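Side-chain contacts in packaging protein UL32 (Human herpesvirus 8 type M, PDB 6XF9), which probably helps bring newly made capsids to nuclear replication compartments, where viral DNA is cleaved and packaged, and forms a five-subunit zinc-binding ring: residues 87-92 / 230-235; 146-151 / 414-419. All coordinates share one frame; numbering follows the deposited sequence.

Overall arrangement
Both interactions join helices that are far apart in sequence. Interaction 1 packs the start of helix 89-106 against helix 225-235. Interaction 2 packs helix 145-164 against the start of helix 416-430. Along the chain the segments alternate: 87-92, 146-151, 230-235, then 414-419. The contact centres are about 27 Å apart, on opposite sides of the chain's centre. A packing touch between His87 and Gln419 may link them, but His87 has two conformers, so it is not certain. Interaction 1 is buried. Interaction 2 lies nearer the surface, beside a zinc site and a neighbouring subunit of the pentamer. Interaction 1 ties an early helix to a middle one, interaction 2 an early helix to a late one.

Interaction 1 (87-92 / 230-235); sequences HCWTST and DIWSTS
Trp232 drives the edge of its indole into the face of Trp89. The planes of the two five-membered rings stand at 89°, and their centroids are 4.6 Å apart. This is a T-shaped (edge-to-face) stack. The leading atom is Trp232 NE1, which sits over the Trp89 ring, 3.2 Å from Trp89 CD2. The N-H side of one indole thus meets the pi cloud of the other, which probably adds a favourable electrostatic term. Trp232 CZ2 follows along the same edge and comes within 3.6 Å of Trp89 CG. Trp89 has CG anti to its own backbone nitrogen (chi1 174°), and this carries the indole out toward helix 225-235. Ile231 takes a different side of the ring. Ile231 CD1 lies near the ring plane, at the benzo edge, 3.6 Å from Trp89 CH2. The two side chains cross at about a right angle. No hydrogen bond joins the segments. Pro277 touches both indoles, and Leu21 of helix 14-22 touches Trp89 and Ile231. Behind Trp89, Cys88 is the N-cap residue of helix 89-106, and Glu300 accepts from the backbone N-H groups of Trp89 and Thr90. The contact is a buried aromatic and aliphatic helix-helix junction, typical of the core of an alpha-helical fold.

Interaction 2 (146-151 / 414-419); sequences LGISNL and DCEVVQ. With ZN (zinc ion), chain Q.
Ile148 and Glu416 make the closest approach of this contact. Ile148 crosses the end of Glu416 at about a right angle, and Ile148 CG1 and CG2 both lie 3.6 Å from Glu416 OE1. Glu416 has CG anti to its backbone N (chi1 -156°) and an extended chain beyond, which brings the carboxylate beside this isoleucine. OE2 of Glu416 forms a salt bridge with Lys155, further along helix 145-164. The Leu151 half is apolar, broader and looser. Leu151 and Glu416 slide past each other in opposite directions, and one methyl does the touching. Leu151 CD1 lies 4.1 Å from both CB and CG of Glu416. Leu151 CD1 is also 4.3 Å from Val417 CG2. Trp177 packs on Leu151 too. A neighbouring subunit also reaches this helix: Asn150 OD1 accepts from its His458 N, and its Asn326 packs on Ile148. Just before Glu416, Cys415 SG binds the zinc ion at 2.3 Å, with Cys191, Cys192 and His452 completing the site. The same sulfur caps helix 416-430 through a weak bond from Val418 N. No hydrogen bond crosses between the segments. They meet by van der Waals packing alone. Lys155 adds a charged link between the same two helices, which probably balances part of the charge of Glu416, and zinc anchors the start of helix 416-430.

Interaction 1 (87-92 / 230-235)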
loop_
_atom_site.group_PDB
_atom_site.type_symbol
_atom_site.label_atom_id
_atom_site.label_comp_id
_atom_site.label_asym_id
_atom_site.label_seq_id
_atom_site.Cartn_x
_atom_site.Cartn_y
_atom_site.Cartn_z
ATOM N N HIS D 87 16.467 33.027 16.080
ATOM C CA HIS D 87 17.512 32.383 15.227
ATOM C C HIS D 87 17.815 33.186 13.830
ATOM O O HIS D 87 17.081 33.304 12.813
ATOM C CB HIS D 87 16.937 31.144 14.624
ATOM C CG HIS D 87 17.117 29.895 15.397
ATOM N ND1 HIS D 87 16.145 29.405 16.241
ATOM C CD2 HIS D 87 18.087 28.961 15.353
ATOM C CE1 HIS D 87 16.541 28.253 16.739
ATOM N NE2 HIS D 87 17.719 27.966 16.222
ATOM N N CYS D 88 18.930 33.846 13.836
ATOM C CA CYS D 88 19.191 34.648 12.645
ATOM C C CYS D 88 20.666 35.012 12.590
ATOM O O CYS D 88 21.468 34.541 13.403
ATOM C CB CYS D 88 18.289 35.876 12.620
ATOM S SG CYS D 88 18.305 36.802 14.137
ATOM N N TRP D 89 21.034 35.836 11.602
ATOM C CA TRP D 89 22.423 36.270 11.520
ATOM C C TRP D 89 22.786 37.159 12.708
ATOM O O TRP D 89 23.772 36.889 13.402
ATOM C CB TRP D 89 22.688 37.007 10.198
ATOM C CG TRP D 89 24.064 37.575 10.169
ATOM C CD1 TRP D 89 25.208 36.932 9.838
ATOM C CD2 TRP D 89 24.444 38.897 10.571
ATOM N NE1 TRP D 89 26.285 37.781 9.977
ATOM C CE2 TRP D 89 25.832 38.997 10.420
ATOM C CE3 TRP D 89 23.736 40.011 11.022
ATOM C CZ2 TRP D 89 26.524 40.157 10.717
ATOM C CZ3 TRP D 89 24.429 41.166 11.310
ATOM C CH2 TRP D 89 25.804 41.227 11.167
ATOM N N THR D 90 21.950 38.147 12.998
ATOM C CA THR D 90 22.258 39.110 14.049
ATOM C C THR D 90 22.466 38.455 15.404
ATOM O O THR D 90 23.351 38.859 16.159
ATOM C CB THR D 90 21.152 40.175 14.175
ATOM O OG1 THR D 90 21.017 40.877 12.932
ATOM C CG2 THR D 90 21.491 41.168 15.277
ATOM N N SER D 91 21.662 37.451 15.723
ATOM C CA SER D 91 21.815 36.778 17.011
ATOM C C SER D 91 23.110 35.990 17.063
ATOM O O SER D 91 23.686 35.834 18.146
ATOM C CB SER D 91 20.636 35.858 17.309
ATOM O OG SER D 91 19.404 36.534 17.115
ATOM N N THR D 92 23.582 35.476 15.920
ATOM C CA THR D 92 24.876 34.796 15.898
ATOM C C THR D 92 26.024 35.786 16.029
ATOM O O THR D 92 26.983 35.538 16.771
ATOM C CB THR D 92 25.012 33.992 14.610
ATOM O OG1 THR D 92 23.908 33.088 14.527
ATOM C CG2 THR D 92 26.338 33.220 14.564
ATOM N N ASP D 230 25.183 47.506 7.049
ATOM C CA ASP D 230 26.539 47.691 6.538
ATOM C C ASP D 230 27.124 46.375 6.040
ATOM O O ASP D 230 27.538 46.263 4.883
ATOM C CB ASP D 230 27.427 48.291 7.626
ATOM C CG ASP D 230 28.885 48.448 7.179
ATOM O OD1 ASP D 230 29.170 48.341 5.959
ATOM O OD2 ASP D 230 29.757 48.691 8.052
ATOM N N ILE D 231 27.179 45.372 6.918
ATOM C CA ILE D 231 27.850 44.111 6.603
ATOM C C ILE D 231 27.195 43.423 5.421
ATOM O O ILE D 231 27.883 42.850 4.569
ATOM C CB ILE D 231 27.878 43.205 7.843
ATOM C CG1 ILE D 231 28.863 43.756 8.867
ATOM C CG2 ILE D 231 28.191 41.759 7.468
ATOM C CD1 ILE D 231 28.541 43.355 10.265
ATOM N N TRP D 232 25.858 43.444 5.353
ATOM C CA TRP D 232 25.185 42.672 4.307
ATOM C C TRP D 232 25.167 43.390 2.969
ATOM O O TRP D 232 25.145 42.731 1.928
ATOM C CB TRP D 232 23.761 42.308 4.741
ATOM C CG TRP D 232 23.786 41.154 5.671
ATOM C CD1 TRP D 232 23.999 41.202 7.011
ATOM C CD2 TRP D 232 23.661 39.759 5.330
ATOM N NE1 TRP D 232 24.002 39.928 7.534
ATOM C CE2 TRP D 232 23.793 39.026 6.521
ATOM C CE3 TRP D 232 23.445 39.065 4.131
ATOM C CZ2 TRP D 232 23.705 37.636 6.558
ATOM C CZ3 TRP D 232 23.365 37.678 4.167
ATOM C CH2 TRP D 232 23.494 36.979 5.374
ATOM N N SER D 233 25.235 44.720 2.952
ATOM C CA SER D 233 25.336 45.385 1.657
ATOM C C SER D 233 26.753 45.337 1.111
ATOM O O SER D 233 26.939 45.256 -0.110
ATOM C CB SER D 233 24.883 46.837 1.754
ATOM O OG SER D 233 25.557 47.477 2.819
ATOM N N THR D 234 27.768 45.338 1.982
ATOM C CA THR D 234 29.121 45.280 1.448
ATOM C C THR D 234 29.476 43.879 0.976
ATOM O O THR D 234 30.365 43.740 0.135
ATOM C CB THR D 234 30.171 45.768 2.469
ATOM O OG1 THR D 234 30.093 45.031 3.696
ATOM C CG2 THR D 234 29.898 47.250 2.801
ATOM N N SER D 235 28.809 42.830 1.472
ATOM C CA SER D 235 29.198 41.475 1.077
ATOM C C SER D 235 28.049 40.631 0.522
ATOM O O SER D 235 28.183 39.407 0.470
ATOM C CB SER D 235 29.857 40.732 2.237
ATOM O OG SER D 235 28.947 40.569 3.301
#

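Interaction 2 (146-151 / 414-419)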
loop_
_atom_site.group_PDB
_atom_site.type_symbol
_atom_site.label_atom_id
_atom_site.label_comp_id
_atom_site.label_asym_id
_atom_site.label_seq_id
_atom_site.Cartn_x
_atom_site.Cartn_y
_atom_site.Cartn_z
ATOM N N LEU D 146 18.881 11.068 26.303
ATOM C CA LEU D 146 18.839 10.184 25.137
ATOM C C LEU D 146 17.807 10.655 24.114
ATOM O O LEU D 146 18.125 10.828 22.932
ATOM C CB LEU D 146 18.562 8.733 25.550
ATOM C CG LEU D 146 19.778 7.869 25.946
ATOM C CD1 LEU D 146 19.400 6.397 26.053
ATOM C CD2 LEU D 146 20.957 8.047 25.008
ATOM N N GLY D 147 16.580 10.901 24.558
ATOM C CA GLY D 147 15.567 11.443 23.663
ATOM C C GLY D 147 16.019 12.698 22.944
ATOM O O GLY D 147 15.726 12.886 21.757
ATOM N N ILE D 148 16.680 13.610 23.667
ATOM C CA ILE D 148 17.149 14.845 23.045
ATOM C C ILE D 148 18.126 14.537 21.929
ATOM O O ILE D 148 18.106 15.188 20.877
ATOM C CB ILE D 148 17.778 15.797 24.080
ATOM C CG1 ILE D 148 16.712 16.410 24.980
ATOM C CG2 ILE D 148 18.485 16.934 23.369
ATOM C CD1 ILE D 148 17.233 16.918 26.299
ATOM N N SER D 149 19.009 13.556 22.136
ATOM C CA SER D 149 20.005 13.258 21.108
ATOM C C SER D 149 19.347 12.736 19.828
ATOM O O SER D 149 19.896 12.915 18.730
ATOM C CB SER D 149 21.072 12.295 21.639
ATOM O OG SER D 149 20.683 10.937 21.572
ATOM N N ASN D 150 18.199 12.056 19.932
ATOM C CA ASN D 150 17.496 11.678 18.707
ATOM C C ASN D 150 17.126 12.924 17.910
ATOM O O ASN D 150 17.460 13.040 16.726
ATOM C CB ASN D 150 16.273 10.806 19.020
ATOM C CG ASN D 150 16.675 9.428 19.650
ATOM O OD1 ASN D 150 17.705 8.817 19.287
ATOM N ND2 ASN D 150 15.841 8.929 20.564
ATOM N N LEU D 151 16.501 13.906 18.567
ATOM C CA LEU D 151 16.100 15.126 17.873
ATOM C C LEU D 151 17.299 15.917 17.384
ATOM O O LEU D 151 17.254 16.514 16.305
ATOM C CB LEU D 151 15.219 15.989 18.771
ATOM C CG LEU D 151 13.849 15.373 19.041
ATOM C CD1 LEU D 151 13.014 16.275 19.896
ATOM C CD2 LEU D 151 13.150 15.083 17.745
ATOM N N ASP D 414 8.982 27.147 24.134
ATOM C CA ASP D 414 10.131 26.236 24.114
ATOM C C ASP D 414 9.622 24.827 23.834
ATOM O O ASP D 414 8.952 24.234 24.680
ATOM C CB ASP D 414 10.921 26.291 25.424
ATOM C CG ASP D 414 12.296 25.648 25.298
ATOM O OD1 ASP D 414 12.401 24.580 24.640
ATOM O OD2 ASP D 414 13.286 26.232 25.818
ATOM N N CYS D 415 9.935 24.297 22.651
ATOM C CA CYS D 415 9.517 22.952 22.277
ATOM C C CYS D 415 10.506 22.416 21.255
ATOM O O CYS D 415 10.528 22.896 20.121
ATOM C CB CYS D 415 8.105 22.951 21.718
ATOM S SG CYS D 415 7.536 21.251 21.396
ATOM N N GLU D 416 11.326 21.435 21.650
ATOM C CA GLU D 416 12.324 20.908 20.714
ATOM C C GLU D 416 11.665 20.131 19.581
ATOM O O GLU D 416 12.217 20.073 18.476
ATOM C CB GLU D 416 13.357 20.041 21.447
ATOM C CG GLU D 416 14.694 19.943 20.708
ATOM C CD GLU D 416 15.875 19.522 21.613
ATOM O OE1 GLU D 416 15.613 19.081 22.750
ATOM O OE2 GLU D 416 17.064 19.598 21.180
ATOM N N VAL D 417 10.477 19.557 19.821
ATOM C CA VAL D 417 9.738 18.883 18.745
ATOM C C VAL D 417 9.411 19.869 17.639
ATOM O O VAL D 417 9.853 19.707 16.502
ATOM C CB VAL D 417 8.457 18.222 19.285
ATOM C CG1 VAL D 417 7.570 17.789 18.138
ATOM C CG2 VAL D 417 8.814 17.033 20.151
ATOM N N VAL D 418 8.702 20.948 17.972
ATOM C CA VAL D 418 8.386 21.960 16.965
ATOM C C VAL D 418 9.659 22.570 16.396
ATOM O O VAL D 418 9.757 22.813 15.186
ATOM C CB VAL D 418 7.471 23.042 17.555
ATOM C CG1 VAL D 418 7.447 24.225 16.642
ATOM C CG2 VAL D 418 6.079 22.520 17.724
ATOM N N GLN D 419 10.674 22.804 17.236
ATOM C CA GLN D 419 11.930 23.312 16.684
ATOM C C GLN D 419 12.473 22.351 15.633
ATOM O O GLN D 419 12.906 22.771 14.555
ATOM C CB GLN D 419 12.968 23.558 17.785
ATOM C CG GLN D 419 14.199 24.333 17.281
ATOM C CD GLN D 419 15.502 24.016 18.057
ATOM O OE1 GLN D 419 15.636 22.970 18.700
ATOM N NE2 GLN D 419 16.468 24.928 17.982
HETATM ZN ZN ZN Q . 5.322 21.285 21.890
#